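Local coordinates for esterase (Xanthomonas oryzae pv. oryzae, PDB 3H2G), which acts as a cell wall-degrading esterase that the bacterium uses in pathogenesis on rice, at residues Val240-Thr245 against Asn308-Asp313. Numbering follows the deposited sequence.
Sequences VAMQHT and NPFRQD
Asp313 OD1, on the residue whose CB and OD2 lie against Met242, accepts a hydrogen bond from Asn248 ND2, just beyond the end of helix 231-246. The other oxygen, Asp313 OD2, stands 3.9 Å from Met242 CB and 3.8 Å from Met242 O, two acceptors without a proton between them, and no hydrogen bond links the two segments. The helices come close here, with 6.5 Å between the CA atoms of Met242 and Asp313. The side chain of Met242 lies between them. Its CG sits beside the backbone N (chi1 -71°), and the bend at chi2 (-59°) lays SD alongside Asp313 CB at 3.9 Å, the two side chains passing in opposite directions. Phe310, one turn earlier, approaches from helix 309-316 at about a right angle to the methionine. With its CG anti to the backbone N (chi1 171°), the ring extends toward helix 231-246, and Met242 CG meets it at the rim, near the ring plane, 4.0 Å from CE1. Ala238 and Ile239 also touch this ring, while Phe298 and Phe302 bring helix 296-304 against it. Both helices lie in the strand-free region containing several helices between strands 198-205 and 328-332 of a sheet consistent with the alpha/beta-hydrolase fold. Between the two segments, contact thus rests on van der Waals packing of Met242 against Phe310's edge and Asp313, whose buried carboxylate obtains its polar partner from the adjoining loop.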
loop_
_atom_site.group_PDB
_atom_site.type_symbol
_atom_site.label_atom_id
_atom_site.label_comp_id
_atom_site.label_asym_id
_atom_site.label_seq_id
_atom_site.Cartn_x
_atom_site.Cartn_y
_atom_site.Cartn_z
ATOM N N VAL A 240 -4.306 -16.425 4.621
ATOM C CA VAL A 240 -3.414 -16.685 5.746
ATOM C C VAL A 240 -3.383 -15.498 6.716
ATOM O O VAL A 240 -3.449 -15.679 7.934
ATOM C CB VAL A 240 -1.980 -16.992 5.242
ATOM C CG1 VAL A 240 -1.004 -17.022 6.399
ATOM C CG2 VAL A 240 -1.967 -18.332 4.512
ATOM N N ALA A 241 -3.295 -14.287 6.174
ATOM C CA ALA A 241 -3.253 -13.087 7.005
ATOM C C ALA A 241 -4.565 -12.864 7.753
ATOM O O ALA A 241 -4.554 -12.544 8.941
ATOM C CB ALA A 241 -2.921 -11.864 6.152
ATOM N N MET A 242 -5.695 -13.032 7.068
ATOM C CA MET A 242 -6.983 -12.833 7.723
ATOM C C MET A 242 -7.194 -13.852 8.838
ATOM O O MET A 242 -7.842 -13.554 9.840
ATOM C CB MET A 242 -8.126 -12.901 6.706
ATOM C CG MET A 242 -8.185 -11.696 5.774
ATOM S SD MET A 242 -8.400 -10.126 6.655
ATOM C CE MET A 242 -8.079 -8.941 5.345
ATOM N N GLN A 243 -6.649 -15.056 8.664
ATOM C CA GLN A 243 -6.763 -16.081 9.698
ATOM C C GLN A 243 -5.937 -15.643 10.913
ATOM O O GLN A 243 -6.377 -15.783 12.049
ATOM C CB GLN A 243 -6.263 -17.435 9.177
ATOM C CG GLN A 243 -6.078 -18.506 10.258
ATOM C CD GLN A 243 -7.315 -18.698 11.119
ATOM O OE1 GLN A 243 -8.435 -18.711 10.617
ATOM N NE2 GLN A 243 -7.113 -18.858 12.425
ATOM N N HIS A 244 -4.745 -15.104 10.673
ATOM C CA HIS A 244 -3.893 -14.642 11.771
ATOM C C HIS A 244 -4.570 -13.498 12.518
ATOM O O HIS A 244 -4.614 -13.469 13.749
ATOM C CB HIS A 244 -2.547 -14.125 11.250
ATOM C CG HIS A 244 -1.616 -15.194 10.769
ATOM N ND1 HIS A 244 -1.264 -16.280 11.541
ATOM C CD2 HIS A 244 -0.915 -15.308 9.616
ATOM C CE1 HIS A 244 -0.385 -17.017 10.884
ATOM N NE2 HIS A 244 -0.156 -16.449 9.714
ATOM N N THR A 245 -5.089 -12.547 11.752
ATOM C CA THR A 245 -5.739 -11.368 12.309
ATOM C C THR A 245 -7.051 -11.642 13.039
ATOM O O THR A 245 -7.228 -11.216 14.180
ATOM C CB THR A 245 -6.012 -10.324 11.200
ATOM O OG1 THR A 245 -4.783 -10.003 10.534
ATOM C CG2 THR A 245 -6.619 -9.051 11.791
ATOM N N ASN A 308 -19.414 -16.965 4.267
ATOM C CA ASN A 308 -18.070 -17.545 4.250
ATOM C C ASN A 308 -17.199 -16.649 5.137
ATOM O O ASN A 308 -17.155 -15.436 4.940
ATOM C CB ASN A 308 -17.521 -17.564 2.818
ATOM C CG ASN A 308 -16.161 -18.230 2.726
ATOM O OD1 ASN A 308 -16.054 -19.437 2.470
ATOM N ND2 ASN A 308 -15.115 -17.454 2.946
ATOM N N PRO A 309 -16.495 -17.237 6.123
ATOM C CA PRO A 309 -15.634 -16.487 7.048
ATOM C C PRO A 309 -14.522 -15.643 6.428
ATOM O O PRO A 309 -14.235 -14.547 6.914
ATOM C CB PRO A 309 -15.099 -17.576 7.982
ATOM C CG PRO A 309 -15.076 -18.786 7.110
ATOM C CD PRO A 309 -16.392 -18.684 6.377
ATOM N N PHE A 310 -13.885 -16.146 5.376
ATOM C CA PHE A 310 -12.827 -15.375 4.732
ATOM C C PHE A 310 -13.473 -14.175 4.052
ATOM O O PHE A 310 -12.965 -13.056 4.126
ATOM C CB PHE A 310 -12.078 -16.231 3.704
ATOM C CG PHE A 310 -11.117 -15.452 2.852
ATOM C CD1 PHE A 310 -10.135 -14.651 3.436
ATOM C CD2 PHE A 310 -11.199 -15.510 1.462
ATOM C CE1 PHE A 310 -9.248 -13.914 2.641
ATOM C CE2 PHE A 310 -10.320 -14.781 0.662
ATOM C CZ PHE A 310 -9.342 -13.979 1.253
ATOM N N ARG A 311 -14.608 -14.416 3.402
ATOM C CA ARG A 311 -15.341 -13.357 2.723
ATOM C C ARG A 311 -15.753 -12.282 3.730
ATOM O O ARG A 311 -15.645 -11.084 3.451
ATOM C CB ARG A 311 -16.574 -13.942 2.036
ATOM C CG ARG A 311 -17.350 -12.952 1.196
ATOM C CD ARG A 311 -18.351 -13.685 0.324
ATOM N NE ARG A 311 -19.330 -12.781 -0.274
ATOM C CZ ARG A 311 -20.268 -13.171 -1.129
ATOM N NH1 ARG A 311 -20.343 -14.448 -1.486
ATOM N NH2 ARG A 311 -21.143 -12.294 -1.608
ATOM N N GLN A 312 -16.225 -12.714 4.899
ATOM C CA GLN A 312 -16.635 -11.793 5.958
ATOM C C GLN A 312 -15.460 -10.926 6.405
ATOM O O GLN A 312 -15.617 -9.735 6.657
ATOM C CB GLN A 312 -17.165 -12.570 7.169
ATOM C CG GLN A 312 -18.556 -13.177 7.000
ATOM C CD GLN A 312 -19.663 -12.149 7.129
ATOM O OE1 GLN A 312 -19.636 -11.301 8.023
ATOM N NE2 GLN A 312 -20.653 -12.229 6.246
ATOM N N ASP A 313 -14.283 -11.533 6.516
ATOM C CA ASP A 313 -13.102 -10.789 6.932
ATOM C C ASP A 313 -12.710 -9.758 5.878
ATOM O O ASP A 313 -12.236 -8.669 6.209
ATOM C CB ASP A 313 -11.936 -11.744 7.210
ATOM C CG ASP A 313 -12.183 -12.627 8.424
ATOM O OD1 ASP A 313 -13.113 -12.330 9.209
ATOM O OD2 ASP A 313 -11.440 -13.613 8.600
#